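Local coordinates for protein ribulose-1,5-bisphosphate carboxylase/oxygenase large subunit (Rhodopseudomonas palustris, PDB 3QFW) that belongs to the Rubisco-like proteins, relatives of the carbon-fixing enzyme Rubisco, and probably acts in magnesium-dependent enolate chemistry rather than in carbon dioxide fixation itself, at residues Ser16-Ile21 with Gly63-Arg68; Leu28-Ser33 with Asn49-Val54; Gln129-Thr134 with Gly159-Lys164; Asp279-Pro284 with Asn312-Thr317. All blocks are in the same frame, centred on the assembly; numbering follows the deposited sequence.

Contact 1 (Ser16-Ile21 with Gly63-Arg68)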
loop_
_atom_site.group_PDB
_atom_site.type_symbol
_atom_site.label_atom_id
_atom_site.label_comp_id
_atom_site.label_asym_id
_atom_site.label_seq_id
_atom_site.Cartn_x
_atom_site.Cartn_y
_atom_site.Cartn_z
ATOM N N SER B 16 22.901 6.012 -9.179
ATOM C CA SER B 16 24.141 6.121 -8.420
ATOM C C SER B 16 25.354 6.394 -9.303
ATOM O O SER B 16 25.281 6.305 -10.530
ATOM C CB SER B 16 24.362 4.853 -7.595
ATOM O OG SER B 16 25.690 4.784 -7.107
ATOM N N ASP B 17 26.464 6.745 -8.658
ATOM C CA ASP B 17 27.731 6.970 -9.337
ATOM C C ASP B 17 28.449 5.640 -9.491
ATOM O O ASP B 17 28.001 4.627 -8.960
ATOM C CB ASP B 17 28.597 7.931 -8.520
ATOM C CG ASP B 17 28.927 9.206 -9.271
ATOM O OD1 ASP B 17 29.332 9.117 -10.450
ATOM O OD2 ASP B 17 28.778 10.298 -8.680
ATOM N N ALA B 18 29.559 5.638 -10.221
ATOM C CA ALA B 18 30.383 4.440 -10.325
ATOM C C ALA B 18 31.175 4.268 -9.036
ATOM O O ALA B 18 31.523 3.155 -8.641
ATOM C CB ALA B 18 31.320 4.537 -11.517
ATOM N N GLU B 19 31.446 5.387 -8.379
ATOM C CA GLU B 19 32.219 5.391 -7.148
ATOM C C GLU B 19 31.451 4.754 -5.995
ATOM O O GLU B 19 32.032 4.051 -5.165
ATOM C CB GLU B 19 32.605 6.827 -6.789
ATOM C CG GLU B 19 32.948 7.040 -5.322
ATOM C CD GLU B 19 32.846 8.498 -4.913
ATOM O OE1 GLU B 19 32.660 9.354 -5.806
ATOM O OE2 GLU B 19 32.946 8.788 -3.701
ATOM N N ARG B 20 30.145 4.997 -5.949
ATOM C CA ARG B 20 29.341 4.605 -4.795
ATOM C C ARG B 20 28.376 3.454 -5.077
ATOM O O ARG B 20 27.747 2.941 -4.155
ATOM C CB ARG B 20 28.577 5.815 -4.240
ATOM C CG ARG B 20 29.471 6.848 -3.551
ATOM C CD ARG B 20 28.731 8.141 -3.197
ATOM N NE ARG B 20 27.718 7.966 -2.156
ATOM C CZ ARG B 20 27.237 8.957 -1.408
ATOM N NH1 ARG B 20 27.686 10.194 -1.576
ATOM N NH2 ARG B 20 26.315 8.715 -0.486
ATOM N N ILE B 21 28.266 3.047 -6.340
ATOM C CA ILE B 21 27.315 1.994 -6.723
ATOM C C ILE B 21 27.604 0.648 -6.054
ATOM O O ILE B 21 26.691 -0.015 -5.565
ATOM C CB ILE B 21 27.206 1.810 -8.263
ATOM C CG1 ILE B 21 26.250 0.661 -8.595
ATOM C CG2 ILE B 21 28.573 1.564 -8.881
ATOM C CD1 ILE B 21 24.857 0.814 -7.988
ATOM N N GLY B 63 25.032 6.491 -14.684
ATOM C CA GLY B 63 24.239 6.968 -13.565
ATOM C C GLY B 63 23.143 6.013 -13.124
ATOM O O GLY B 63 22.543 6.195 -12.068
ATOM N N ARG B 64 22.876 4.990 -13.926
ATOM C CA ARG B 64 21.805 4.056 -13.598
ATOM C C ARG B 64 22.234 2.597 -13.719
ATOM O O ARG B 64 22.711 2.156 -14.767
ATOM C CB ARG B 64 20.571 4.329 -14.457
ATOM C CG ARG B 64 19.322 3.613 -13.974
ATOM C CD ARG B 64 18.100 4.025 -14.787
ATOM N NE ARG B 64 16.917 3.266 -14.394
ATOM C CZ ARG B 64 15.668 3.619 -14.685
ATOM N NH1 ARG B 64 15.433 4.732 -15.372
ATOM N NH2 ARG B 64 14.656 2.859 -14.284
ATOM N N TYR B 65 22.057 1.855 -12.631
ATOM C CA TYR B 65 22.504 0.474 -12.558
ATOM C C TYR B 65 21.359 -0.483 -12.293
ATOM O O TYR B 65 20.364 -0.124 -11.668
ATOM C CB TYR B 65 23.551 0.310 -11.456
ATOM C CG TYR B 65 24.811 1.089 -11.718
ATOM C CD1 TYR B 65 24.931 2.408 -11.304
ATOM C CD2 TYR B 65 25.876 0.510 -12.396
ATOM C CE1 TYR B 65 26.083 3.131 -11.548
ATOM C CE2 TYR B 65 27.033 1.222 -12.648
ATOM C CZ TYR B 65 27.133 2.532 -12.222
ATOM O OH TYR B 65 28.284 3.243 -12.471
ATOM N N ALA B 66 21.514 -1.705 -12.780
ATOM C CA ALA B 66 20.644 -2.796 -12.392
ATOM C C ALA B 66 21.410 -3.658 -11.405
ATOM O O ALA B 66 22.563 -4.025 -11.644
ATOM C CB ALA B 66 20.226 -3.611 -13.604
ATOM N N VAL B 67 20.774 -3.969 -10.287
ATOM C CA VAL B 67 21.424 -4.752 -9.250
ATOM C C VAL B 67 20.576 -5.960 -8.897
ATOM O O VAL B 67 19.419 -5.828 -8.505
ATOM C CB VAL B 67 21.708 -3.898 -7.998
ATOM C CG1 VAL B 67 22.305 -4.750 -6.875
ATOM C CG2 VAL B 67 22.631 -2.735 -8.362
ATOM N N ARG B 68 21.161 -7.139 -9.076
ATOM C CA ARG B 68 20.511 -8.391 -8.720
ATOM C C ARG B 68 20.906 -8.794 -7.309
ATOM O O ARG B 68 22.095 -8.939 -6.998
ATOM C CB ARG B 68 20.884 -9.492 -9.714
ATOM C CG ARG B 68 20.142 -9.390 -11.036
ATOM C CD ARG B 68 20.699 -10.354 -12.089
ATOM N NE ARG B 68 20.522 -11.760 -11.731
ATOM C CZ ARG B 68 19.468 -12.500 -12.071
ATOM N NH1 ARG B 68 18.472 -11.964 -12.758
ATOM N NH2 ARG B 68 19.402 -13.774 -11.704
#
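Gly63 meets Ser16 backbone to backbone where the turn before strand 64-71 runs beside the loop leading into helix 18-31. Its O accepts a hydrogen bond from Ser16 N at 2.9 Å, the donor standing above the carbonyl plane, and its CA lies 3.3 Å from Ser16 O in a CA-H...O contact. With phi at 92°, a CB would collide with the carbonyl oxygen of the residue before, so glycine suits the turn. Tyr65 then carries the contact. Its CG is anti to its own carbonyl carbon (chi1 -64°), which sends the ring toward the first turn of the helix, where Ile21 meets it. Ile21 CG1 lies over one face in a CH-pi contact, 3.6 Å from the ring centroid, while Ser16 O sits at the edge, in the ring plane, 3.4 Å from CE1. The long ring also brings OH to within 3.4 Å of Ala18 CB, a methyl small enough to admit it. Further on, Val67 CG2 touches Ile21 CD1 at 4.2 Å, a branched aliphatic pair. The contact lies where helix 18-31 begins beside the antiparallel sheet, in which strand 64-71 runs between strands 8-15 and 53-59; Val57 of the latter touches both Ile21 and Tyr65.

Contact 2 (Leu28-Ser33 with Asn49-Val54)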
loop_
_atom_site.group_PDB
_atom_site.type_symbol
_atom_site.label_atom_id
_atom_site.label_comp_id
_atom_site.label_asym_id
_atom_site.label_seq_id
_atom_site.Cartn_x
_atom_site.Cartn_y
_atom_site.Cartn_z
ATOM N N LEU B 28 22.050 -2.010 0.028
ATOM C CA LEU B 28 20.750 -2.507 -0.405
ATOM C C LEU B 28 20.551 -3.962 0.024
ATOM O O LEU B 28 19.490 -4.324 0.542
ATOM C CB LEU B 28 20.607 -2.372 -1.920
ATOM C CG LEU B 28 19.515 -3.222 -2.577
ATOM C CD1 LEU B 28 18.141 -2.870 -2.027
ATOM C CD2 LEU B 28 19.546 -3.066 -4.091
ATOM N N ALA B 29 21.570 -4.791 -0.188
ATOM C CA ALA B 29 21.487 -6.193 0.218
ATOM C C ALA B 29 21.167 -6.318 1.705
ATOM O O ALA B 29 20.336 -7.141 2.103
ATOM C CB ALA B 29 22.778 -6.935 -0.119
ATOM N N ILE B 30 21.828 -5.487 2.513
ATOM C CA ILE B 30 21.590 -5.426 3.955
ATOM C C ILE B 30 20.184 -4.931 4.300
ATOM O O ILE B 30 19.466 -5.571 5.068
ATOM C CB ILE B 30 22.618 -4.502 4.667
ATOM C CG1 ILE B 30 24.051 -4.968 4.402
ATOM C CG2 ILE B 30 22.359 -4.472 6.153
ATOM C CD1 ILE B 30 24.346 -6.341 4.929
ATOM N N GLU B 31 19.808 -3.782 3.740
ATOM C CA GLU B 31 18.504 -3.166 4.012
ATOM C C GLU B 31 17.331 -4.129 3.833
ATOM O O GLU B 31 16.364 -4.092 4.601
ATOM C CB GLU B 31 18.283 -1.939 3.121
ATOM C CG GLU B 31 19.193 -0.762 3.417
ATOM C CD GLU B 31 18.604 0.209 4.428
ATOM O OE1 GLU B 31 17.708 -0.185 5.206
ATOM O OE2 GLU B 31 19.038 1.379 4.436
ATOM N N GLN B 32 17.418 -4.988 2.818
ATOM C CA GLN B 32 16.328 -5.909 2.505
ATOM C C GLN B 32 16.601 -7.293 3.067
ATOM O O GLN B 32 16.049 -8.294 2.613
ATOM C CB GLN B 32 16.097 -5.984 0.998
ATOM C CG GLN B 32 15.655 -4.660 0.386
ATOM C CD GLN B 32 14.494 -4.024 1.141
ATOM O OE1 GLN B 32 14.436 -2.811 1.292
ATOM N NE2 GLN B 32 13.558 -4.846 1.598
ATOM N N SER B 33 17.457 -7.331 4.083
ATOM C CA SER B 33 17.802 -8.571 4.742
ATOM C C SER B 33 17.759 -8.399 6.256
ATOM O O SER B 33 16.693 -8.337 6.875
ATOM C CB SER B 33 19.214 -8.994 4.332
ATOM O OG SER B 33 19.478 -10.298 4.785
ATOM N N ASN B 49 23.791 -17.197 5.112
ATOM C CA ASN B 49 22.522 -17.750 4.653
ATOM C C ASN B 49 21.367 -16.749 4.619
ATOM O O ASN B 49 20.454 -16.873 3.796
ATOM C CB ASN B 49 22.130 -18.949 5.513
ATOM C CG ASN B 49 22.834 -20.224 5.092
ATOM O OD1 ASN B 49 23.802 -20.192 4.325
ATOM N ND2 ASN B 49 22.347 -21.357 5.589
ATOM N N ILE B 50 21.403 -15.764 5.513
ATOM C CA ILE B 50 20.304 -14.810 5.648
ATOM C C ILE B 50 20.613 -13.428 5.072
ATOM O O ILE B 50 19.761 -12.822 4.425
ATOM C CB ILE B 50 19.854 -14.664 7.114
ATOM C CG1 ILE B 50 19.435 -16.025 7.674
ATOM C CG2 ILE B 50 18.723 -13.649 7.231
ATOM C CD1 ILE B 50 18.478 -16.771 6.800
ATOM N N VAL B 51 21.817 -12.921 5.322
ATOM C CA VAL B 51 22.241 -11.676 4.688
ATOM C C VAL B 51 22.040 -11.769 3.169
ATOM O O VAL B 51 22.294 -12.808 2.565
ATOM C CB VAL B 51 23.714 -11.362 4.995
ATOM C CG1 VAL B 51 24.131 -10.072 4.320
ATOM C CG2 VAL B 51 23.942 -11.272 6.508
ATOM N N GLY B 52 21.577 -10.690 2.550
ATOM C CA GLY B 52 21.353 -10.711 1.112
ATOM C C GLY B 52 22.666 -10.676 0.356
ATOM O O GLY B 52 23.634 -10.050 0.799
ATOM N N ARG B 53 22.715 -11.364 -0.780
ATOM C CA ARG B 53 23.909 -11.359 -1.608
ATOM C C ARG B 53 23.725 -10.437 -2.795
ATOM O O ARG B 53 22.673 -10.444 -3.432
ATOM C CB ARG B 53 24.209 -12.773 -2.128
ATOM C CG ARG B 53 24.422 -13.814 -1.040
ATOM C CD ARG B 53 24.927 -15.136 -1.624
ATOM N NE ARG B 53 23.959 -15.763 -2.517
ATOM C CZ ARG B 53 24.093 -16.983 -3.026
ATOM N NH1 ARG B 53 25.158 -17.712 -2.720
ATOM N NH2 ARG B 53 23.165 -17.478 -3.835
ATOM N N VAL B 54 24.748 -9.651 -3.108
ATOM C CA VAL B 54 24.777 -8.936 -4.375
ATOM C C VAL B 54 25.238 -9.910 -5.464
ATOM O O VAL B 54 26.428 -10.220 -5.571
ATOM C CB VAL B 54 25.715 -7.711 -4.324
ATOM C CG1 VAL B 54 25.755 -7.002 -5.680
ATOM C CG2 VAL B 54 25.286 -6.751 -3.211
#
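Ala29 turns its methyl toward Gly52 where the C-terminal part of helix 18-31 packs against the start of strand 53-59, part of the alpha+beta N-terminal domain, in which the helix packs on an antiparallel sheet, as in Rubisco. The methyl CB comes 3.4 Å from Gly52 O and 4.0 Å from Val54 CG2, and the same strand side is backed by Ile69 of strand 64-71, which touches both Ala29 and Val54. The close approach suits small residues: the CA atoms of Ala29 and Gly52 are 4.6 Å apart, a CB on Gly52 would point at the helix and run into Ala29 O, and the alanine methyl is short enough to sit against Gly52 O. One residue along, Ile30 and Val51 lie side by side and point the same way, meeting through Ile30 CD1 and Val51 CG1 at 3.8 Å. The CA-CB bond of Ile30 leads away from the loop, and the length of the isoleucine brings CD1 back to the valine. On the side of the second subunit, Phe290 of that chain packs on Glu31 and its Gln141 on Ile50. Beyond the last helical turn Ser33 faces the loop, with OG anti to the backbone N (chi1 -170°). This small polar side chain slips in beside the peptides of residues 50-52, its OG lying 2.6 Å from Ile50 O and 3.1 Å from Gly52 N.

Contact 3 (Gln129-Thr134 with Gly159-Lys164). With SO4 (sulfate ion), chain H.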
loop_
_atom_site.group_PDB
_atom_site.type_symbol
_atom_site.label_atom_id
_atom_site.label_comp_id
_atom_site.label_asym_id
_atom_site.label_seq_id
_atom_site.Cartn_x
_atom_site.Cartn_y
_atom_site.Cartn_z
ATOM N N GLN B 129 -14.165 -15.712 -28.291
ATOM C CA GLN B 129 -13.351 -16.881 -28.596
ATOM C C GLN B 129 -11.904 -16.524 -28.903
ATOM O O GLN B 129 -10.992 -17.124 -28.352
ATOM C CB GLN B 129 -13.969 -17.706 -29.742
ATOM C CG GLN B 129 -15.258 -18.421 -29.352
ATOM C CD GLN B 129 -15.968 -19.072 -30.542
ATOM O OE1 GLN B 129 -15.704 -20.225 -30.881
ATOM N NE2 GLN B 129 -16.881 -18.332 -31.167
ATOM N N SER B 130 -11.690 -15.539 -29.768
ATOM C CA SER B 130 -10.334 -15.192 -30.173
ATOM C C SER B 130 -10.143 -13.687 -30.272
ATOM O O SER B 130 -9.020 -13.190 -30.170
ATOM C CB SER B 130 -10.001 -15.830 -31.525
ATOM O OG SER B 130 -10.701 -15.156 -32.553
ATOM N N ARG B 131 -11.237 -12.967 -30.482
ATOM C CA ARG B 131 -11.184 -11.517 -30.593
ATOM C C ARG B 131 -10.724 -10.900 -29.282
ATOM O O ARG B 131 -10.798 -11.538 -28.232
ATOM C CB ARG B 131 -12.568 -10.970 -30.934
ATOM C CG ARG B 131 -13.612 -11.252 -29.858
ATOM C CD ARG B 131 -14.895 -10.484 -30.119
ATOM N NE ARG B 131 -15.968 -10.821 -29.184
ATOM C CZ ARG B 131 -16.112 -10.275 -27.979
ATOM N NH1 ARG B 131 -15.231 -9.379 -27.546
ATOM N NH2 ARG B 131 -17.125 -10.637 -27.199
ATOM N N ALA B 132 -10.254 -9.659 -29.352
ATOM C CA ALA B 132 -9.967 -8.884 -28.147
ATOM C C ALA B 132 -11.272 -8.639 -27.401
ATOM O O ALA B 132 -12.360 -8.778 -27.964
ATOM C CB ALA B 132 -9.295 -7.559 -28.502
ATOM N N LEU B 133 -11.175 -8.285 -26.129
ATOM C CA LEU B 133 -12.374 -8.004 -25.353
ATOM C C LEU B 133 -12.540 -6.508 -25.104
ATOM O O LEU B 133 -11.639 -5.714 -25.384
ATOM C CB LEU B 133 -12.364 -8.779 -24.030
ATOM C CG LEU B 133 -12.666 -10.275 -24.135
ATOM C CD1 LEU B 133 -11.546 -11.060 -24.826
ATOM C CD2 LEU B 133 -12.947 -10.845 -22.760
ATOM N N THR B 134 -13.705 -6.137 -24.590
ATOM C CA THR B 134 -14.032 -4.744 -24.326
ATOM C C THR B 134 -14.549 -4.560 -22.900
ATOM O O THR B 134 -15.201 -5.446 -22.337
ATOM C CB THR B 134 -15.108 -4.217 -25.304
ATOM O OG1 THR B 134 -16.364 -4.844 -25.015
ATOM C CG2 THR B 134 -14.725 -4.512 -26.757
ATOM N N GLY B 159 -22.967 -4.769 -26.185
ATOM C CA GLY B 159 -22.118 -5.939 -26.352
ATOM C C GLY B 159 -20.766 -5.872 -25.649
ATOM O O GLY B 159 -19.893 -6.712 -25.873
ATOM N N VAL B 160 -20.589 -4.873 -24.796
ATOM C CA VAL B 160 -19.369 -4.754 -23.991
ATOM C C VAL B 160 -19.195 -6.005 -23.129
ATOM O O VAL B 160 -20.142 -6.450 -22.485
ATOM C CB VAL B 160 -19.436 -3.512 -23.087
ATOM C CG1 VAL B 160 -18.187 -3.400 -22.200
ATOM C CG2 VAL B 160 -19.605 -2.265 -23.930
ATOM N N ASP B 161 -17.990 -6.571 -23.109
ATOM C CA ASP B 161 -17.737 -7.787 -22.332
ATOM C C ASP B 161 -17.743 -7.614 -20.800
ATOM O O ASP B 161 -18.282 -8.462 -20.075
ATOM C CB ASP B 161 -16.427 -8.438 -22.777
ATOM C CG ASP B 161 -16.423 -8.778 -24.250
ATOM O OD1 ASP B 161 -17.210 -9.665 -24.651
ATOM O OD2 ASP B 161 -15.632 -8.165 -25.003
ATOM N N LEU B 162 -17.143 -6.532 -20.299
ATOM C CA LEU B 162 -17.077 -6.331 -18.849
ATOM C C LEU B 162 -17.375 -4.894 -18.435
ATOM O O LEU B 162 -16.834 -3.935 -18.986
ATOM C CB LEU B 162 -15.736 -6.816 -18.263
ATOM C CG LEU B 162 -15.505 -6.732 -16.740
ATOM C CD1 LEU B 162 -16.775 -7.009 -15.952
ATOM C CD2 LEU B 162 -14.389 -7.675 -16.273
ATOM N N ILE B 163 -18.282 -4.777 -17.477
ATOM C CA ILE B 163 -18.653 -3.505 -16.897
ATOM C C ILE B 163 -18.126 -3.489 -15.473
ATOM O O ILE B 163 -18.424 -4.377 -14.676
ATOM C CB ILE B 163 -20.170 -3.324 -16.910
ATOM C CG1 ILE B 163 -20.673 -3.369 -18.365
ATOM C CG2 ILE B 163 -20.564 -2.027 -16.205
ATOM C CD1 ILE B 163 -22.148 -3.178 -18.513
ATOM N N LYS B 164 -17.306 -2.491 -15.179
ATOM C CA LYS B 164 -16.694 -2.374 -13.865
ATOM C C LYS B 164 -17.170 -1.095 -13.200
ATOM O O LYS B 164 -17.493 -0.118 -13.876
ATOM C CB LYS B 164 -15.168 -2.342 -13.999
ATOM C CG LYS B 164 -14.655 -1.102 -14.738
ATOM C CD LYS B 164 -13.152 -1.143 -14.987
ATOM C CE LYS B 164 -12.334 -0.809 -13.752
ATOM N NZ LYS B 164 -12.573 0.577 -13.191
HETATM S S SO4 H . -14.871 -14.562 -31.775
HETATM O O1 SO4 H . -15.430 -13.404 -32.471
HETATM O O2 SO4 H . -15.638 -14.792 -30.542
HETATM O O3 SO4 H . -13.460 -14.331 -31.456
HETATM O O4 SO4 H . -14.973 -15.729 -32.638
HETATM O O HOH W 1 -17.103 -6.984 -26.813
#
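The guanidinium of Arg131 and the carboxylate of Asp161 meet edge to edge, their planes only 16° apart. Arg131 grips end-on: NH1 reaches Asp161 OD2 at 2.8 Å and NH2 reaches OD1 at 2.7 Å, both bonds nearly straight and both using the syn lone pairs. The extended chain from CG to NE spans the distance, and NH1 also donates to Ala132 O, which helps fix the group's rotation. Asp161 OD2 has a further donor on its anti lone pair, Thr134 N at 2.8 Å, and it accepts from water 1 as well, so this buried oxygen is held from several directions. The cationic partner would be expected to favour the ionised carboxylate. With a methionine in place of Arg131, the buried Asp161 would probably lose its charge partner and be freer to turn away from Thr134 N. The bonds tie the N-terminal ends of the two parallel strands of a beta-alpha-beta crossover, strand 133-138, helix 145-157 and strand 162-165, in the family's catalytic TIM barrel. Leu162 N donates to Thr134 O at 3.0 Å. The threonine hydroxyl suits its place because OG1 can both accept from Asp161 N, at 3.0 Å, and donate to water 1, which bridges on to Gly159 O. Gly159 closes helix 145-157 in a Schellman motif, its positive phi easy without CB. A sulfate, probably from the crystallisation liquor, is held by three backbone N-H groups and one hydroxyl: Gln129 N binds O2, and Ser130 N, Ser130 OG and Arg131 N converge on O3, Arg131 N at 2.8 Å from it.

Contact 4 (Asp279-Pro284 with Asn312-Thr317)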
loop_
_atom_site.group_PDB
_atom_site.type_symbol
_atom_site.label_atom_id
_atom_site.label_comp_id
_atom_site.label_asym_id
_atom_site.label_seq_id
_atom_site.Cartn_x
_atom_site.Cartn_y
_atom_site.Cartn_z
ATOM N N ASP B 279 -7.376 -12.010 -12.462
ATOM C CA ASP B 279 -7.687 -12.582 -13.774
ATOM C C ASP B 279 -7.579 -11.536 -14.868
ATOM O O ASP B 279 -7.275 -11.862 -16.028
ATOM C CB ASP B 279 -9.074 -13.206 -13.787
ATOM C CG ASP B 279 -9.222 -14.289 -12.746
ATOM O OD1 ASP B 279 -8.541 -15.327 -12.871
ATOM O OD2 ASP B 279 -10.025 -14.099 -11.814
ATOM N N ALA B 280 -7.837 -10.285 -14.505
ATOM C CA ALA B 280 -7.568 -9.173 -15.405
ATOM C C ALA B 280 -6.876 -8.086 -14.608
ATOM O O ALA B 280 -7.031 -8.000 -13.389
ATOM C CB ALA B 280 -8.845 -8.644 -16.045
ATOM N N THR B 281 -6.099 -7.260 -15.288
ATOM C CA THR B 281 -5.372 -6.231 -14.571
ATOM C C THR B 281 -5.405 -4.902 -15.329
ATOM O O THR B 281 -4.960 -4.805 -16.485
ATOM C CB THR B 281 -3.938 -6.701 -14.197
ATOM O OG1 THR B 281 -3.301 -5.701 -13.407
ATOM C CG2 THR B 281 -3.085 -6.989 -15.447
ATOM N N VAL B 282 -5.978 -3.895 -14.669
ATOM C CA VAL B 282 -6.169 -2.575 -15.255
ATOM C C VAL B 282 -4.892 -1.745 -15.100
ATOM O O VAL B 282 -4.235 -1.798 -14.072
ATOM C CB VAL B 282 -7.355 -1.842 -14.579
ATOM C CG1 VAL B 282 -7.524 -0.426 -15.129
ATOM C CG2 VAL B 282 -8.640 -2.651 -14.721
ATOM N N PHE B 283 -4.542 -0.992 -16.138
ATOM C CA PHE B 283 -3.376 -0.111 -16.110
ATOM C C PHE B 283 -3.560 0.987 -17.146
ATOM O O PHE B 283 -4.236 0.784 -18.173
ATOM C CB PHE B 283 -2.084 -0.884 -16.398
ATOM C CG PHE B 283 -2.033 -1.503 -17.781
ATOM C CD1 PHE B 283 -1.307 -0.904 -18.799
ATOM C CD2 PHE B 283 -2.690 -2.689 -18.039
ATOM C CE1 PHE B 283 -1.246 -1.485 -20.066
ATOM C CE2 PHE B 283 -2.642 -3.279 -19.308
ATOM C CZ PHE B 283 -1.922 -2.669 -20.316
ATOM N N PRO B 284 -2.968 2.153 -16.884
ATOM C CA PRO B 284 -3.078 3.275 -17.818
ATOM C C PRO B 284 -2.257 3.008 -19.071
ATOM O O PRO B 284 -1.067 2.687 -18.992
ATOM C CB PRO B 284 -2.523 4.462 -17.015
ATOM C CG PRO B 284 -1.663 3.848 -15.957
ATOM C CD PRO B 284 -2.273 2.523 -15.631
ATOM N N ASN B 312 -2.120 -19.678 -14.879
ATOM C CA ASN B 312 -2.947 -19.075 -15.925
ATOM C C ASN B 312 -2.487 -17.659 -16.262
ATOM O O ASN B 312 -1.916 -16.954 -15.416
ATOM C CB ASN B 312 -4.415 -19.033 -15.492
ATOM C CG ASN B 312 -5.064 -20.399 -15.480
ATOM O OD1 ASN B 312 -4.695 -21.278 -16.263
ATOM N ND2 ASN B 312 -6.041 -20.586 -14.598
ATOM N N ALA B 313 -2.743 -17.245 -17.496
ATOM C CA ALA B 313 -2.506 -15.870 -17.922
ATOM C C ALA B 313 -3.556 -14.948 -17.307
ATOM O O ALA B 313 -4.645 -15.394 -16.950
ATOM C CB ALA B 313 -2.557 -15.783 -19.463
ATOM N N CYS B 314 -3.206 -13.670 -17.175
ATOM C CA CYS B 314 -4.102 -12.618 -16.689
ATOM C C CYS B 314 -4.306 -11.659 -17.861
ATOM O O CYS B 314 -3.335 -11.327 -18.540
ATOM C CB CYS B 314 -3.425 -11.895 -15.499
ATOM S SG CYS B 314 -4.153 -10.317 -14.947
ATOM N N ILE B 315 -5.538 -11.230 -18.136
ATOM C CA ILE B 315 -5.754 -10.347 -19.292
ATOM C C ILE B 315 -5.341 -8.909 -18.993
ATOM O O ILE B 315 -5.894 -8.275 -18.100
ATOM C CB ILE B 315 -7.225 -10.299 -19.776
ATOM C CG1 ILE B 315 -7.903 -11.667 -19.670
ATOM C CG2 ILE B 315 -7.297 -9.744 -21.199
ATOM C CD1 ILE B 315 -8.729 -11.799 -18.398
ATOM N N PRO B 316 -4.381 -8.379 -19.763
ATOM C CA PRO B 316 -4.017 -6.973 -19.582
ATOM C C PRO B 316 -5.186 -6.100 -20.003
ATOM O O PRO B 316 -5.778 -6.327 -21.061
ATOM C CB PRO B 316 -2.838 -6.770 -20.539
ATOM C CG PRO B 316 -2.499 -8.135 -21.087
ATOM C CD PRO B 316 -3.701 -9.001 -20.912
ATOM N N THR B 317 -5.529 -5.118 -19.181
ATOM C CA THR B 317 -6.696 -4.302 -19.451
ATOM C C THR B 317 -6.347 -2.822 -19.468
ATOM O O THR B 317 -6.507 -2.125 -18.454
ATOM C CB THR B 317 -7.784 -4.592 -18.418
ATOM O OG1 THR B 317 -8.049 -5.997 -18.400
ATOM C CG2 THR B 317 -9.052 -3.821 -18.727
#
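Thr281 takes a backbone bond from Thr317 and gives one to Ile315, as parallel strands do, each such residue bonding to two on its neighbour. Thr281 N donates to Ile315 O at 3.0 Å, Thr317 N to Thr281 O at 2.8 Å, and Phe283 N to Thr317 O at 3.2 Å. Thr317 OG1, placed beside its own backbone N (chi1 -54°), bends back to Ile315 O at 3.2 Å, so this carbonyl accepts from opposite faces of its plane. The same hydroxyl lies 3.6 Å from Ala280 CB, while CG2 goes toward Val282 CG2, a division of polar and apolar branches that a threonine supplies. A glycine replacing Thr317 would probably leave Ile315 O without its second donor and open a gap beside Ala280 and Val282. Strands 280-284 and 315-319 are linked through helix 294-305 as a beta-alpha-beta unit of the TIM barrel; the axes of 280-284 and 315-317 run 27° apart. Ala280, Val282, Ile315 and Thr317 share one sheet face, where Met339 of strand 339-341 packs on Ala280, Ile315 and Thr317. On the other, Cys314 SG, anti to its backbone N (chi1 167°), nestles 3.5 Å from Thr281 CG2, and the slim thiol fits against the threonine methyl. Pro316 brings CB to the edge of the Phe283 ring, 3.7 Å from CE2; the two side chains lie side by side. Helix 294-305 covers them, Leu300 against Phe283 and Ala301 and Ala304 against Pro316. Farther out, Thr281 OG1 is bonded to Leu269 O, and the buried carboxylate of Asp279 accepts from the backbone N of Val251, Val117 and Gly118.

Contacts 1 and 2 use the two ends of helix 18-31 against adjacent strands of one antiparallel sheet; contact 2 is nested inside the loop closed by contact 1. Their centres are 17 Å apart, and Val67 bridges them, its CG1 lying 4.3 Å from Leu28 CD2. Contacts 3 and 4 each join consecutive parallel strands of the barrel, 13 Å apart between centres, and meet where Lys164 CE packs on Val282 CG2, 4.2 Å away. Contacts 2 and 3 lie on opposite sides of the chain's centre, 45 Å between centres. In Rubisco relatives the active site lies at the C-terminal ends of the barrel strands, so contact 3's salt bridge and the sulfate bound by residues 129-131, at the N-terminal side, are probably remote from it.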